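Local structure of ferripyochelin binding protein (Salmonella enterica subsp. enterica serovar Typhimurium, 3R3R) at residues G41-V46 against D176-Q181; G142-G147 against Q152-S157. The protein binds zinc and, as a member of the gamma-class carbonic anhydrase family, may be a metal-dependent enzyme. All coordinates share one frame; numbering follows the deposited sequence.

Contact 1 of 2, residues G41-V46 against D176-Q181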
ATOM      1  N   GLY A  41       3.616  -6.294  -6.160  1.00 11.81           N
ATOM      2  CA  GLY A  41       5.056  -6.187  -6.031  1.00 11.78           C
ATOM      3  C   GLY A  41       5.427  -5.430  -4.783  1.00 10.47           C
ATOM      4  O   GLY A  41       5.008  -4.283  -4.617  1.00 11.38           O
ATOM      5  N   ILE A  42       6.217  -6.072  -3.922  1.00 10.80           N
ATOM      6  CA  ILE A  42       6.742  -5.451  -2.703  1.00 11.02           C
ATOM      7  C   ILE A  42       8.238  -5.243  -2.936  1.00 10.83           C
ATOM      8  O   ILE A  42       9.008  -6.199  -3.080  1.00 11.77           O
ATOM      9  CB  ILE A  42       6.520  -6.343  -1.463  1.00 11.78           C
ATOM     10  CG1 ILE A  42       5.067  -6.830  -1.361  1.00 13.14           C
ATOM     11  CG2 ILE A  42       7.027  -5.634  -0.197  1.00 12.83           C
ATOM     12  CD1 ILE A  42       4.041  -5.742  -1.349  1.00 12.63           C
ATOM     13  N   TRP A  43       8.622  -3.975  -3.024  1.00 10.05           N
ATOM     14  CA  TRP A  43       9.952  -3.564  -3.448  1.00 10.20           C
ATOM     15  C   TRP A  43      10.935  -3.567  -2.252  1.00  9.85           C
ATOM     16  O   TRP A  43      10.537  -3.895  -1.135  1.00 10.25           O
ATOM     17  CB  TRP A  43       9.798  -2.212  -4.190  1.00 10.00           C
ATOM     18  CG  TRP A  43       9.069  -2.471  -5.479  1.00 10.10           C
ATOM     19  CD1 TRP A  43       7.713  -2.617  -5.666  1.00 11.00           C
ATOM     20  CD2 TRP A  43       9.677  -2.755  -6.743  1.00 10.78           C
ATOM     21  NE1 TRP A  43       7.447  -2.940  -6.985  1.00 11.41           N
ATOM     22  CE2 TRP A  43       8.640  -3.034  -7.660  1.00 10.81           C
ATOM     23  CE3 TRP A  43      11.007  -2.787  -7.190  1.00 11.20           C
ATOM     24  CZ2 TRP A  43       8.893  -3.338  -9.001  1.00 12.15           C
ATOM     25  CZ3 TRP A  43      11.253  -3.092  -8.517  1.00 12.74           C
ATOM     26  CH2 TRP A  43      10.202  -3.368  -9.404  1.00 12.04           C
ATOM     27  N   PRO A  44      12.223  -3.242  -2.485  1.00  9.62           N
ATOM     28  CA  PRO A  44      13.190  -3.378  -1.383  1.00 10.32           C
ATOM     29  C   PRO A  44      12.928  -2.524  -0.141  1.00  8.99           C
ATOM     30  O   PRO A  44      12.403  -1.400  -0.205  1.00  9.35           O
ATOM     31  CB  PRO A  44      14.521  -2.970  -2.030  1.00 11.27           C
ATOM     32  CG  PRO A  44      14.340  -3.365  -3.507  1.00 12.11           C
ATOM     33  CD  PRO A  44      12.889  -3.026  -3.785  1.00 10.76           C
ATOM     34  N   LEU A  45      13.351  -3.072   0.993  1.00  9.84           N
ATOM     35  CA  LEU A  45      13.334  -2.395   2.289  1.00 10.27           C
ATOM     36  C   LEU A  45      11.953  -1.837   2.623  1.00  9.19           C
ATOM     37  O   LEU A  45      11.815  -0.693   3.063  1.00 10.65           O
ATOM     38  CB  LEU A  45      14.433  -1.318   2.376  1.00 10.78           C
ATOM     39  CG  LEU A  45      15.868  -1.857   2.203  1.00 10.96           C
ATOM     40  CD1 LEU A  45      16.895  -0.755   2.429  1.00 12.27           C
ATOM     41  CD2 LEU A  45      16.172  -3.046   3.126  1.00 12.72           C
ATOM     42  N   VAL A  46      10.934  -2.666   2.430  1.00  9.43           N
ATOM     43  CA  VAL A  46       9.572  -2.358   2.856  1.00  9.56           C
ATOM     44  C   VAL A  46       9.244  -3.179   4.094  1.00  8.84           C
ATOM     45  O   VAL A  46       9.643  -4.339   4.187  1.00 10.15           O
ATOM     46  CB  VAL A  46       8.584  -2.717   1.718  1.00  9.06           C
ATOM     47  CG1 VAL A  46       7.145  -2.694   2.188  1.00 10.54           C
ATOM     48  CG2 VAL A  46       8.747  -1.761   0.554  1.00  9.97           C
ATOM     49  N   ASP A 176       7.632  -8.226 -13.037  1.00 16.37           N
ATOM     50  CA  ASP A 176       7.829  -9.413 -13.860  1.00 17.44           C
ATOM     51  C   ASP A 176       9.255  -9.534 -14.421  1.00 17.57           C
ATOM     52  O   ASP A 176       9.776 -10.638 -14.568  1.00 19.13           O
ATOM     53  CB  ASP A 176       6.771  -9.473 -14.960  1.00 18.30           C
ATOM     54  CG  ASP A 176       5.415  -9.921 -14.436  1.00 19.09           C
ATOM     55  OD1 ASP A 176       5.370 -10.607 -13.390  1.00 18.73           O
ATOM     56  OD2 ASP A 176       4.392  -9.608 -15.077  1.00 19.94           O
ATOM     57  N   ASP A 177       9.895  -8.403 -14.707  1.00 17.84           N
ATOM     58  CA  ASP A 177      11.304  -8.414 -15.104  1.00 18.32           C
ATOM     59  C   ASP A 177      12.149  -9.037 -14.002  1.00 17.49           C
ATOM     60  O   ASP A 177      12.978  -9.906 -14.262  1.00 18.72           O
ATOM     61  CB  ASP A 177      11.817  -7.002 -15.396  1.00 17.85           C
ATOM     62  CG  ASP A 177      11.216  -6.393 -16.659  1.00 19.74           C
ATOM     63  OD1 ASP A 177      10.726  -7.128 -17.550  1.00 22.30           O
ATOM     64  OD2 ASP A 177      11.256  -5.152 -16.772  1.00 18.81           O
ATOM     65  N   TYR A 178      11.948  -8.601 -12.764  1.00 17.09           N
ATOM     66  CA  TYR A 178      12.698  -9.185 -11.662  1.00 16.57           C
ATOM     67  C   TYR A 178      12.360 -10.658 -11.414  1.00 18.35           C
ATOM     68  O   TYR A 178      13.251 -11.464 -11.174  1.00 19.47           O
ATOM     69  CB  TYR A 178      12.518  -8.352 -10.397  1.00 16.05           C
ATOM     70  CG  TYR A 178      13.223  -7.026 -10.481  1.00 14.22           C
ATOM     71  CD1 TYR A 178      14.593  -6.933 -10.247  1.00 15.92           C
ATOM     72  CD2 TYR A 178      12.524  -5.865 -10.806  1.00 14.24           C
ATOM     73  CE1 TYR A 178      15.249  -5.718 -10.311  1.00 15.31           C
ATOM     74  CE2 TYR A 178      13.174  -4.637 -10.882  1.00 13.58           C
ATOM     75  CZ  TYR A 178      14.535  -4.570 -10.609  1.00 14.48           C
ATOM     76  OH  TYR A 178      15.214  -3.379 -10.671  1.00 15.33           O
ATOM     77  N   LEU A 179      11.086 -11.013 -11.493  1.00 17.57           N
ATOM     78  CA  LEU A 179      10.706 -12.400 -11.314  1.00 19.51           C
ATOM     79  C   LEU A 179      11.307 -13.286 -12.396  1.00 20.31           C
ATOM     80  O   LEU A 179      11.638 -14.444 -12.135  1.00 21.05           O
ATOM     81  CB  LEU A 179       9.192 -12.542 -11.306  1.00 19.54           C
ATOM     82  CG  LEU A 179       8.503 -11.934 -10.091  1.00 19.68           C
ATOM     83  CD1 LEU A 179       6.992 -12.098 -10.215  1.00 20.87           C
ATOM     84  CD2 LEU A 179       9.021 -12.558  -8.797  1.00 20.27           C
ATOM     85  N   SER A 180      11.437 -12.756 -13.611  1.00 21.95           N
ATOM     86  CA  SER A 180      11.999 -13.536 -14.710  0.50 23.02           C
ATOM     87  C   SER A 180      13.475 -13.799 -14.447  1.00 23.76           C
ATOM     88  O   SER A 180      14.005 -14.833 -14.850  1.00 23.80           O
ATOM     89  CB  SER A 180      11.809 -12.832 -16.059  0.50 24.19           C
ATOM     90  OG  SER A 180      12.687 -11.730 -16.185  0.50 25.19           O
ATOM     91  N   GLN A 181      14.135 -12.872 -13.757  1.00 25.08           N
ATOM     92  CA  GLN A 181      15.532 -13.066 -13.388  1.00 27.00           C
ATOM     93  C   GLN A 181      15.668 -14.218 -12.391  1.00 30.48           C
ATOM     94  O   GLN A 181      16.628 -14.982 -12.453  1.00 30.94           O
ATOM     95  CB  GLN A 181      16.147 -11.768 -12.847  1.00 25.67           C
ATOM     96  CG  GLN A 181      16.366 -10.766 -13.972  1.00 25.49           C
ATOM     97  CD  GLN A 181      16.697  -9.349 -13.537  1.00 25.70           C
ATOM     98  OE1 GLN A 181      17.015  -9.069 -12.369  1.00 26.96           O
ATOM     99  NE2 GLN A 181      16.612  -8.430 -14.497  1.00 24.72           N
TER
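The benzo end of the W43 indole meets the Y178 phenol with the two planes almost perpendicular, at 86°. From the indole's side the approach is at the rim: Y178 CE2 lies near the indole plane, 3.4 Å from W43 CZ3 and 3.6 Å from W43 CH2. From the phenol's side the indole comes in obliquely. The centroids of the W43 six-membered ring and the Y178 ring are 5.4 Å apart. Y178 CD2 is the second atom engaged, 3.7 Å from W43 CH2, so the CD2-CE2 bond of the phenol meets the CZ3-CH2 bond of the indole. This is an apolar contact, burying 76 Å² in all.

The protein is a left-handed parallel beta-helix, and the contact joins one of its coils to the C-terminal helix 158-182. W43 directly follows strand 41-42, and its CG stands beside the backbone N, anti to the carbonyl carbon (chi1 -69°), which carries the indole out to the helix. There W43 also makes an edge-to-face pair with Y171 and touches W174 and K175. M23, on the adjacent strand 23-24, is touched by both W43 and Y178. After W43 the chain turns through P44 and L45, where S28 OG hydrogen-bonds to W43 O and V46 N.

Contact 2 of 2, residues G142-G147 against Q152-S157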
ATOM      1  N   GLY A 142     -11.296  11.232  -8.265  1.00 13.40           N
ATOM      2  CA  GLY A 142     -11.096  12.017  -9.471  1.00 13.80           C
ATOM      3  C   GLY A 142     -10.358  13.332  -9.319  1.00 13.65           C
ATOM      4  O   GLY A 142     -10.359  14.142 -10.243  1.00 14.05           O
ATOM      5  N   TYR A 143      -9.698  13.510  -8.177  1.00 12.96           N
ATOM      6  CA  TYR A 143      -8.998  14.751  -7.855  1.00 13.36           C
ATOM      7  C   TYR A 143      -7.542  14.527  -7.469  1.00 12.41           C
ATOM      8  O   TYR A 143      -7.133  13.418  -7.079  1.00 12.87           O
ATOM      9  CB  TYR A 143      -9.685  15.491  -6.698  1.00 14.10           C
ATOM     10  CG  TYR A 143     -11.018  16.078  -7.080  1.00 14.97           C
ATOM     11  CD1 TYR A 143     -12.161  15.287  -7.118  1.00 16.35           C
ATOM     12  CD2 TYR A 143     -11.140  17.419  -7.425  1.00 17.01           C
ATOM     13  CE1 TYR A 143     -13.385  15.823  -7.486  1.00 17.26           C
ATOM     14  CE2 TYR A 143     -12.360  17.960  -7.786  1.00 17.49           C
ATOM     15  CZ  TYR A 143     -13.472  17.161  -7.817  1.00 18.24           C
ATOM     16  OH  TYR A 143     -14.678  17.718  -8.174  1.00 21.75           O
ATOM     17  N   LEU A 144      -6.780  15.611  -7.610  1.00 13.18           N
ATOM     18  CA  LEU A 144      -5.431  15.745  -7.089  1.00 12.99           C
ATOM     19  C   LEU A 144      -5.486  16.384  -5.709  1.00 12.70           C
ATOM     20  O   LEU A 144      -6.146  17.412  -5.522  1.00 13.29           O
ATOM     21  CB  LEU A 144      -4.621  16.650  -8.014  1.00 14.33           C
ATOM     22  CG  LEU A 144      -3.246  17.071  -7.487  1.00 14.69           C
ATOM     23  CD1 LEU A 144      -2.330  15.858  -7.380  1.00 16.75           C
ATOM     24  CD2 LEU A 144      -2.612  18.126  -8.384  1.00 17.60           C
ATOM     25  N   TYR A 145      -4.783  15.765  -4.760  1.00 12.34           N
ATOM     26  CA  TYR A 145      -4.637  16.296  -3.412  0.50 12.27           C
ATOM     27  C   TYR A 145      -3.170  16.470  -3.125  1.00 12.96           C
ATOM     28  O   TYR A 145      -2.353  15.618  -3.491  1.00 14.14           O
ATOM     29  CB  TYR A 145      -5.222  15.311  -2.397  0.50 12.11           C
ATOM     30  CG  TYR A 145      -6.680  15.074  -2.654  0.50 11.53           C
ATOM     31  CD1 TYR A 145      -7.644  15.864  -2.041  0.50 11.64           C
ATOM     32  CD2 TYR A 145      -7.094  14.112  -3.573  0.50 10.58           C
ATOM     33  CE1 TYR A 145      -8.980  15.678  -2.300  0.50 10.62           C
ATOM     34  CE2 TYR A 145      -8.426  13.917  -3.837  0.50 11.06           C
ATOM     35  CZ  TYR A 145      -9.372  14.707  -3.198  0.50 10.27           C
ATOM     36  OH  TYR A 145     -10.709  14.542  -3.457  0.50 12.42           O
ATOM     37  N   LEU A 146      -2.831  17.577  -2.486  1.00 12.65           N
ATOM     38  CA  LEU A 146      -1.448  17.700  -2.025  0.50 15.23           C
ATOM     39  C   LEU A 146      -1.344  18.670  -0.866  1.00 14.04           C
ATOM     40  O   LEU A 146      -2.221  19.454  -0.587  1.00 15.12           O
ATOM     41  CB  LEU A 146      -0.542  18.108  -3.183  0.50 18.01           C
ATOM     42  CG  LEU A 146      -0.775  19.527  -3.693  0.50 17.79           C
ATOM     43  CD1 LEU A 146       0.130  20.507  -2.966  0.50 18.20           C
ATOM     44  CD2 LEU A 146      -0.556  19.622  -5.208  0.50 20.65           C
ATOM     45  N   GLY A 147      -0.261  18.480  -0.115  1.00 13.32           N
ATOM     46  CA  GLY A 147       0.007  19.302   1.048  1.00 13.39           C
ATOM     47  C   GLY A 147      -0.007  18.512   2.334  1.00 12.43           C
ATOM     48  O   GLY A 147      -0.363  17.334   2.373  1.00 10.64           O
ATOM     49  N   GLN A 152      -7.637  19.620  -1.536  1.00 15.63           N
ATOM     50  CA  GLN A 152      -8.102  19.217  -2.859  1.00 16.01           C
ATOM     51  C   GLN A 152      -7.739  20.327  -3.827  1.00 16.80           C
ATOM     52  O   GLN A 152      -8.223  21.449  -3.682  1.00 19.69           O
ATOM     53  CB  GLN A 152      -9.614  19.020  -2.848  1.00 16.84           C
ATOM     54  CG  GLN A 152     -10.128  18.364  -4.119  1.00 17.93           C
ATOM     55  CD  GLN A 152     -11.633  18.281  -4.164  1.00 18.81           C
ATOM     56  OE1 GLN A 152     -12.231  17.232  -3.898  1.00 20.70           O
ATOM     57  NE2 GLN A 152     -12.259  19.389  -4.499  1.00 18.70           N
ATOM     58  N   ILE A 153      -6.899  20.034  -4.813  1.00 16.12           N
ATOM     59  CA  ILE A 153      -6.353  21.069  -5.689  1.00 17.53           C
ATOM     60  C   ILE A 153      -7.248  21.287  -6.907  1.00 16.86           C
ATOM     61  O   ILE A 153      -7.634  22.423  -7.207  1.00 19.13           O
ATOM     62  CB  ILE A 153      -4.914  20.703  -6.152  1.00 17.37           C
ATOM     63  CG1 ILE A 153      -4.019  20.404  -4.947  1.00 19.20           C
ATOM     64  CG2 ILE A 153      -4.303  21.810  -7.008  1.00 19.26           C
ATOM     65  CD1 ILE A 153      -3.904  21.558  -3.998  1.00 20.11           C
ATOM     66  N   ARG A 154      -7.597  20.199  -7.593  1.00 16.30           N
ATOM     67  CA  ARG A 154      -8.312  20.297  -8.865  1.00 16.44           C
ATOM     68  C   ARG A 154      -8.637  18.891  -9.345  1.00 15.04           C
ATOM     69  O   ARG A 154      -8.035  17.925  -8.880  1.00 14.73           O
ATOM     70  CB  ARG A 154      -7.429  20.976  -9.907  1.00 18.70           C
ATOM     71  CG  ARG A 154      -6.121  20.241 -10.160  1.00 18.48           C
ATOM     72  CD  ARG A 154      -5.451  20.784 -11.404  1.00 20.29           C
ATOM     73  NE  ARG A 154      -4.100  20.255 -11.584  1.00 21.14           N
ATOM     74  CZ  ARG A 154      -3.809  19.034 -12.033  1.00 20.58           C
ATOM     75  NH1 ARG A 154      -4.779  18.189 -12.347  1.00 20.15           N
ATOM     76  NH2 ARG A 154      -2.542  18.653 -12.165  1.00 21.86           N
ATOM     77  N   PRO A 155      -9.589  18.760 -10.282  1.00 15.65           N
ATOM     78  CA  PRO A 155      -9.816  17.438 -10.876  1.00 15.46           C
ATOM     79  C   PRO A 155      -8.577  16.975 -11.622  1.00 15.85           C
ATOM     80  O   PRO A 155      -7.807  17.789 -12.143  1.00 16.74           O
ATOM     81  CB  PRO A 155     -10.951  17.693 -11.876  1.00 16.30           C
ATOM     82  CG  PRO A 155     -11.651  18.895 -11.328  1.00 18.55           C
ATOM     83  CD  PRO A 155     -10.551  19.759 -10.776  1.00 17.61           C
ATOM     84  N   LEU A 156      -8.384  15.663 -11.655  1.00 15.21           N
ATOM     85  CA  LEU A 156      -7.372  15.054 -12.504  1.00 15.45           C
ATOM     86  C   LEU A 156      -7.713  15.315 -13.956  1.00 16.13           C
ATOM     87  O   LEU A 156      -8.883  15.207 -14.363  1.00 16.35           O
ATOM     88  CB  LEU A 156      -7.351  13.539 -12.300  1.00 15.26           C
ATOM     89  CG  LEU A 156      -6.890  13.090 -10.912  1.00 15.99           C
ATOM     90  CD1 LEU A 156      -6.748  11.575 -10.893  1.00 16.89           C
ATOM     91  CD2 LEU A 156      -5.563  13.746 -10.516  1.00 17.47           C
ATOM     92  N   SER A 157      -6.704  15.659 -14.746  1.00 16.52           N
ATOM     93  CA  SER A 157      -6.897  15.733 -16.184  1.00 17.74           C
ATOM     94  C   SER A 157      -7.150  14.319 -16.700  1.00 17.17           C
ATOM     95  O   SER A 157      -6.849  13.322 -16.019  1.00 17.32           O
ATOM     96  CB  SER A 157      -5.655  16.289 -16.867  1.00 19.25           C
ATOM     97  OG  SER A 157      -4.608  15.328 -16.768  1.00 20.04           O
TER
HETATM   98  O   HOH W   1     -11.144  14.131 -12.935  1.00 15.35           O
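L144 is held to the opposite strand through both of its backbone polar atoms. Its N donates to R154 O at 2.9 Å, and its O accepts from I153 N at 2.8 Å, both nearly linear. Two residues, I153 and R154, thus face one, and I153 has helix-like backbone angles (phi -90°, psi -51°), the signature of a classic beta bulge in the hairpin. Farther along, L156 N donates to G142 O at 2.9 Å.

Among the flat groups, the Q152 amide stacks over one face of the Y143 ring. The planes are only 9° apart and Q152 CD is 3.4 Å from Y143 CD2. Y145 and Q152 lie alongside, pointing the same way, with Y145 CE1 3.4 Å from Q152 CG; Y145 OH hydrogen-bonds to E140 O. L144 CD2 sits 3.7 Å above the R154 guanidinium plane, toward its rim. R154 NH1 donates to P155 O, which lies in the guanidinium plane, and forms a salt bridge with E160.

Apolar contacts add to these: L146 CD2 against I153 CG1 at 3.6 Å, their side chains crossing at about a right angle, and Y143 CE2 against P155 CG at 3.7 Å.

Strand 143-146 lies between strand 125-127, where L144 and L156 both touch M126, and the edge strand 151-155. Beyond that strand S157 N-caps helix 158-182, and E160 returns a bond to S157 N, as in a capping box.

In the fold
Both contacts reach the same sheet of the beta-helix, toward different ends of it, their centres 30 Å apart and their nearest atoms about 21 Å apart. Helix 158-182 connects them: it starts just after the hairpin of contact 2 and runs back along the coils, so that its last turns reach contact 1. Contact 1 pairs a buried indole with an exposed phenol by apolar contact alone. Contact 2, mixed in burial, combines backbone hydrogen bonds with an amide-ring stack and apolar pairs and buries 594 Å², nearly eight times as much. It adds an antiparallel edge strand to otherwise parallel coils. Both lie away from the zinc site of H70 and H99.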